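Local coordinates for CAS6A (Thermus thermophilus, PDB 4C97), which probably cleaves CRISPR precursor transcripts into shorter guide RNAs, as a Cas6-family endoribonuclease of the prokaryotic antiviral defence system, at residues P103-S108 and A222-G226; L25-Y30 and F48-F52. The protein carries 1 engineered substitution. All blocks are in the same frame, centred on the assembly; numbering follows the deposited sequence.

Contact 1. Residues P103-S108 and A222-G226; sequences PWAGVS and AFYSG. With SO4 (sulfate ion), chain D.
Phe223 presses the far edge of its ring against the backbone of Pro103 to Gly106, and this begins the tightly packed part of the contact. Its CE1 lies 3.4 Å from Pro103 O, which meets the ring edge near its plane, while CZ comes within 3.5 Å of Trp104 C. With CG anti to the backbone N (chi1 179°), the ring leaves the helix far enough to reach this turn. On its other flank Phe223 sets CD2 over the centre of the Tyr224 ring, 3.5 Å above the plane. Gly106 O meets CE1 at the edge of the Tyr224 ring, and the lack of a side chain at Gly106 leaves room for both aromatic residues. Equally close, Tyr224 OH lies 3.4 Å from Ser108 CB. Arg62 holds both segments together: it donates to the carbonyls of Trp104 and Phe223 and makes a cation-pi contact with the Phe223 ring. Two ferredoxin-like domains, as in other Cas6 proteins, are joined here, for strand 91-109 belongs to the first and helix 209-225 to the second. The helix ends at Ser225, and Gly226, with positive phi, turns the chain into the glycine-rich loop known from the family. Packing thins at the sulfate end, beside the exposed Pro103. There the six-membered ring of Trp104 lies nearly parallel to Phe223, at 2°, but slid so far that the two hardly overlap, and Trp104 NE1 gives a bent hydrogen bond (132°) to O1 of a sulfate 2.7 Å away, which Arg125 and Arg237 also bind.

Contact 2. Residues L25-Y30 and F48-F52; sequences LRGFFY and FALGF. With SO4 (sulfate ion), chain C.
Helix 25-30 runs across strand 48-52 with 9.5 Å between the axes and 138° between their directions, and Arg26 and Leu50 bring their CA atoms nearest, 7.2 Å apart. Leu50 fills the middle of this interface with both of its methyl groups. CD1 reaches the helix backbone itself, 3.6 Å from Arg26 CA, and also touches Phe29 CB; CD2 sits over one face of the Phe29 ring, a CH-pi contact 4.2 Å from the ring centroid. Toward the start of the strand the packing becomes aromatic. Phe48 has CG between the backbone N and the carbonyl carbon (chi1 60°), which lifts its ring toward the helix. There Phe29 dips CE2 over the centre of the Phe48 face, 3.4 Å from CD1 of Phe48, with the planes inclined at 45°. Tyr30 comes from the next position of the helix with its ring almost perpendicular to that of Phe48, and its CE1 lies 3.5 Å from Phe48 CZ. Helix 22-36 forms a beta-alpha-beta crossover from strand 6-15 to strand 48-55, with strand 58-65 between them in the sheet, as in the ferredoxin-like fold; it packs on one face, where Val63 of strand 58-65 touches both Phe29 and Leu50. At the other end Leu25 sends CD2 to 3.2 Å from Gly51 O and brushes the ring of Phe52 with the same methyl. Arg26 uses its aliphatic part against Leu50 and over one face of Tyr30, then bends so that its guanidinium edge meets a sulfate. Both donated bonds are almost straight, NH1 to O1 and NH2 to O3, the latter at 2.9 Å; Ser232 also engages NH1, and Lys230 shares the anion.

Overall arrangement
Contact 2 is a buried core within one ferredoxin-like domain, whereas contact 1 is partly buried and joins the two domains, although it lies nearer the centre of the chain. Their centres are 14 Å apart, and both reach the same sheet, on opposite faces: Ala49, between two residues that face helix 22-36, points its methyl the other way, to Ser225 O. Methyl groups and inclined aromatic rings fill contact 2, while in contact 1 ring edges meet backbone carbonyls. Each has a basic rim where a sulfate binds, so that in both places the packing of rings gives way to charge at the margin.

Contact 1. Residues P103-S108 and A222-G226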
loop_
_atom_site.group_PDB
_atom_site.type_symbol
_atom_site.label_atom_id
_atom_site.label_comp_id
_atom_site.label_asym_id
_atom_site.label_seq_id
_atom_site.Cartn_x
_atom_site.Cartn_y
_atom_site.Cartn_z
ATOM N N PRO A 103 -7.734 3.511 11.052
ATOM C CA PRO A 103 -7.419 4.327 9.871
ATOM C C PRO A 103 -6.823 3.558 8.694
ATOM O O PRO A 103 -7.001 3.948 7.552
ATOM C CB PRO A 103 -6.420 5.350 10.409
ATOM C CG PRO A 103 -6.767 5.483 11.844
ATOM C CD PRO A 103 -7.195 4.106 12.286
ATOM N N TRP A 104 -6.125 2.466 8.978
ATOM C CA TRP A 104 -5.450 1.686 7.958
ATOM C C TRP A 104 -6.143 0.372 7.608
ATOM O O TRP A 104 -5.578 -0.440 6.896
ATOM C CB TRP A 104 -3.990 1.468 8.367
ATOM C CG TRP A 104 -3.216 2.755 8.255
ATOM C CD1 TRP A 104 -2.909 3.623 9.260
ATOM C CD2 TRP A 104 -2.691 3.320 7.054
ATOM N NE1 TRP A 104 -2.211 4.697 8.756
ATOM C CE2 TRP A 104 -2.049 4.531 7.408
ATOM C CE3 TRP A 104 -2.682 2.935 5.720
ATOM C CZ2 TRP A 104 -1.428 5.354 6.466
ATOM C CZ3 TRP A 104 -2.057 3.757 4.784
ATOM C CH2 TRP A 104 -1.428 4.935 5.170
ATOM N N ALA A 105 -7.374 0.196 8.091
ATOM C CA ALA A 105 -8.186 -0.969 7.762
ATOM C C ALA A 105 -9.241 -0.580 6.724
ATOM O O ALA A 105 -9.793 0.507 6.778
ATOM C CB ALA A 105 -8.875 -1.478 8.999
ATOM N N GLY A 106 -9.542 -1.472 5.803
ATOM C CA GLY A 106 -10.662 -1.252 4.912
ATOM C C GLY A 106 -10.908 -2.417 3.999
ATOM O O GLY A 106 -10.036 -3.245 3.806
ATOM N N VAL A 107 -12.122 -2.511 3.471
ATOM C CA VAL A 107 -12.459 -3.518 2.485
ATOM C C VAL A 107 -13.277 -2.809 1.428
ATOM O O VAL A 107 -14.154 -2.004 1.762
ATOM C CB VAL A 107 -13.287 -4.665 3.063
ATOM C CG1 VAL A 107 -13.499 -5.732 2.009
ATOM C CG2 VAL A 107 -12.618 -5.248 4.266
ATOM N N SER A 108 -12.983 -3.093 0.167
ATOM C CA SER A 108 -13.671 -2.449 -0.942
ATOM C C SER A 108 -13.700 -3.371 -2.149
ATOM O O SER A 108 -13.402 -4.582 -2.048
ATOM C CB SER A 108 -13.008 -1.116 -1.298
ATOM O OG SER A 108 -13.884 -0.326 -2.092
ATOM N N ALA A 222 -3.823 2.952 -3.923
ATOM C CA ALA A 222 -2.627 3.086 -3.082
ATOM C C ALA A 222 -2.789 2.623 -1.613
ATOM O O ALA A 222 -1.878 2.001 -1.035
ATOM C CB ALA A 222 -2.107 4.512 -3.149
ATOM N N PHE A 223 -3.946 2.894 -1.029
ATOM C CA PHE A 223 -4.261 2.494 0.339
ATOM C C PHE A 223 -4.035 0.993 0.524
ATOM O O PHE A 223 -3.593 0.537 1.582
ATOM C CB PHE A 223 -5.732 2.820 0.624
ATOM C CG PHE A 223 -6.198 2.441 2.001
ATOM C CD1 PHE A 223 -5.939 3.252 3.090
ATOM C CD2 PHE A 223 -6.940 1.282 2.207
ATOM C CE1 PHE A 223 -6.379 2.922 4.340
ATOM C CE2 PHE A 223 -7.381 0.948 3.458
ATOM C CZ PHE A 223 -7.124 1.767 4.533
ATOM N N TYR A 224 -4.399 0.228 -0.499
ATOM C CA TYR A 224 -4.303 -1.232 -0.462
ATOM C C TYR A 224 -2.945 -1.722 -0.946
ATOM O O TYR A 224 -2.342 -2.595 -0.316
ATOM C CB TYR A 224 -5.426 -1.864 -1.291
ATOM C CG TYR A 224 -6.778 -1.505 -0.738
ATOM C CD1 TYR A 224 -7.294 -2.178 0.365
ATOM C CD2 TYR A 224 -7.526 -0.480 -1.286
ATOM C CE1 TYR A 224 -8.501 -1.844 0.904
ATOM C CE2 TYR A 224 -8.762 -0.143 -0.757
ATOM C CZ TYR A 224 -9.242 -0.830 0.336
ATOM O OH TYR A 224 -10.450 -0.497 0.885
ATOM N N SER A 225 -2.471 -1.186 -2.071
ATOM C CA SER A 225 -1.268 -1.743 -2.695
ATOM C C SER A 225 0.042 -1.230 -2.094
ATOM O O SER A 225 1.068 -1.932 -2.071
ATOM C CB SER A 225 -1.247 -1.434 -4.188
ATOM O OG SER A 225 -1.222 -0.044 -4.389
ATOM N N GLY A 226 0.017 0.006 -1.633
ATOM C CA GLY A 226 1.246 0.708 -1.334
ATOM C C GLY A 226 1.934 1.113 -2.618
ATOM O O GLY A 226 1.445 0.872 -3.729
HETATM S S SO4 D . 0.907 6.401 10.676
HETATM O O1 SO4 D . -0.109 6.127 9.671
HETATM O O2 SO4 D . 1.761 7.476 10.169
HETATM O O3 SO4 D . 0.265 6.835 11.911
HETATM O O4 SO4 D . 1.761 5.259 10.979
#

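Contact 2. Residues L25-Y30 and F48-F52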
loop_
_atom_site.group_PDB
_atom_site.type_symbol
_atom_site.label_atom_id
_atom_site.label_comp_id
_atom_site.label_asym_id
_atom_site.label_seq_id
_atom_site.Cartn_x
_atom_site.Cartn_y
_atom_site.Cartn_z
ATOM N N LEU A 25 7.269 -9.918 10.265
ATOM C CA LEU A 25 5.915 -9.784 9.707
ATOM C C LEU A 25 5.776 -10.566 8.399
ATOM O O LEU A 25 4.836 -11.369 8.229
ATOM C CB LEU A 25 5.563 -8.307 9.491
ATOM C CG LEU A 25 4.169 -8.048 8.921
ATOM C CD1 LEU A 25 3.068 -8.673 9.758
ATOM C CD2 LEU A 25 3.933 -6.539 8.797
ATOM N N ARG A 26 6.710 -10.355 7.463
ATOM C CA ARG A 26 6.613 -11.088 6.211
ATOM C C ARG A 26 6.730 -12.597 6.428
ATOM O O ARG A 26 6.031 -13.372 5.777
ATOM C CB ARG A 26 7.638 -10.612 5.179
ATOM C CG ARG A 26 7.290 -11.098 3.778
ATOM C CD ARG A 26 8.196 -10.514 2.747
ATOM N NE ARG A 26 9.552 -11.046 2.823
ATOM C CZ ARG A 26 10.542 -10.622 2.051
ATOM N NH1 ARG A 26 10.319 -9.667 1.149
ATOM N NH2 ARG A 26 11.742 -11.145 2.164
ATOM N N GLY A 27 7.627 -13.021 7.321
ATOM C CA GLY A 27 7.794 -14.450 7.596
ATOM C C GLY A 27 6.531 -15.077 8.135
ATOM O O GLY A 27 6.137 -16.210 7.769
ATOM N N PHE A 28 5.876 -14.331 9.017
ATOM C CA PHE A 28 4.580 -14.766 9.543
ATOM C C PHE A 28 3.538 -14.930 8.429
ATOM O O PHE A 28 2.859 -15.989 8.295
ATOM C CB PHE A 28 4.124 -13.738 10.559
ATOM C CG PHE A 28 2.713 -13.914 11.001
ATOM C CD1 PHE A 28 2.380 -14.913 11.898
ATOM C CD2 PHE A 28 1.728 -13.072 10.536
ATOM C CE1 PHE A 28 1.079 -15.073 12.308
ATOM C CE2 PHE A 28 0.424 -13.234 10.947
ATOM C CZ PHE A 28 0.110 -14.228 11.831
ATOM N N PHE A 29 3.437 -13.882 7.609
ATOM C CA PHE A 29 2.513 -13.910 6.489
ATOM C C PHE A 29 2.813 -15.075 5.537
ATOM O O PHE A 29 1.899 -15.820 5.143
ATOM C CB PHE A 29 2.516 -12.567 5.743
ATOM C CG PHE A 29 1.650 -12.567 4.537
ATOM C CD1 PHE A 29 0.279 -12.502 4.669
ATOM C CD2 PHE A 29 2.198 -12.641 3.269
ATOM C CE1 PHE A 29 -0.535 -12.513 3.567
ATOM C CE2 PHE A 29 1.381 -12.652 2.152
ATOM C CZ PHE A 29 0.013 -12.587 2.304
ATOM N N TYR A 30 4.082 -15.287 5.201
ATOM C CA TYR A 30 4.445 -16.386 4.318
ATOM C C TYR A 30 4.154 -17.730 4.976
ATOM O O TYR A 30 3.781 -18.680 4.306
ATOM C CB TYR A 30 5.911 -16.280 3.886
ATOM C CG TYR A 30 6.193 -15.248 2.793
ATOM C CD1 TYR A 30 5.214 -14.394 2.324
ATOM C CD2 TYR A 30 7.460 -15.133 2.238
ATOM C CE1 TYR A 30 5.484 -13.469 1.327
ATOM C CE2 TYR A 30 7.731 -14.198 1.238
ATOM C CZ TYR A 30 6.743 -13.379 0.789
ATOM O OH TYR A 30 7.041 -12.464 -0.203
ATOM N N PHE A 48 -0.503 -8.931 -2.685
ATOM C CA PHE A 48 -0.635 -8.536 -1.305
ATOM C C PHE A 48 0.390 -7.455 -0.998
ATOM O O PHE A 48 1.270 -7.159 -1.811
ATOM C CB PHE A 48 -0.392 -9.728 -0.372
ATOM C CG PHE A 48 0.978 -10.332 -0.512
ATOM C CD1 PHE A 48 2.032 -9.872 0.256
ATOM C CD2 PHE A 48 1.208 -11.350 -1.412
ATOM C CE1 PHE A 48 3.305 -10.424 0.111
ATOM C CE2 PHE A 48 2.467 -11.897 -1.554
ATOM C CZ PHE A 48 3.512 -11.420 -0.797
ATOM N N ALA A 49 0.234 -6.861 0.171
ATOM C CA ALA A 49 1.265 -5.990 0.738
ATOM C C ALA A 49 1.155 -6.051 2.242
ATOM O O ALA A 49 0.134 -6.466 2.786
ATOM C CB ALA A 49 1.134 -4.529 0.243
ATOM N N LEU A 50 2.224 -5.666 2.926
ATOM C CA LEU A 50 2.225 -5.712 4.373
ATOM C C LEU A 50 2.631 -4.365 4.921
ATOM O O LEU A 50 3.298 -3.568 4.249
ATOM C CB LEU A 50 3.165 -6.809 4.886
ATOM C CG LEU A 50 2.846 -8.220 4.396
ATOM C CD1 LEU A 50 3.956 -9.176 4.815
ATOM C CD2 LEU A 50 1.500 -8.668 4.926
ATOM N N GLY A 51 2.194 -4.095 6.133
ATOM C CA GLY A 51 2.586 -2.877 6.791
ATOM C C GLY A 51 2.485 -2.964 8.284
ATOM O O GLY A 51 1.998 -3.931 8.832
ATOM N N PHE A 52 2.968 -1.920 8.938
ATOM C CA PHE A 52 2.908 -1.847 10.369
ATOM C C PHE A 52 3.109 -0.425 10.803
ATOM O O PHE A 52 3.625 0.425 10.054
ATOM C CB PHE A 52 3.978 -2.749 11.021
ATOM C CG PHE A 52 5.377 -2.433 10.595
ATOM C CD1 PHE A 52 5.910 -3.016 9.459
ATOM C CD2 PHE A 52 6.170 -1.560 11.325
ATOM C CE1 PHE A 52 7.189 -2.706 9.047
ATOM C CE2 PHE A 52 7.456 -1.270 10.911
ATOM C CZ PHE A 52 7.948 -1.838 9.767
HETATM S S SO4 C . 13.297 -9.590 -0.913
HETATM O O1 SO4 C . 12.740 -8.434 -0.253
HETATM O O2 SO4 C . 14.407 -9.122 -1.730
HETATM O O3 SO4 C . 13.734 -10.540 0.097
HETATM O O4 SO4 C . 12.295 -10.249 -1.739
#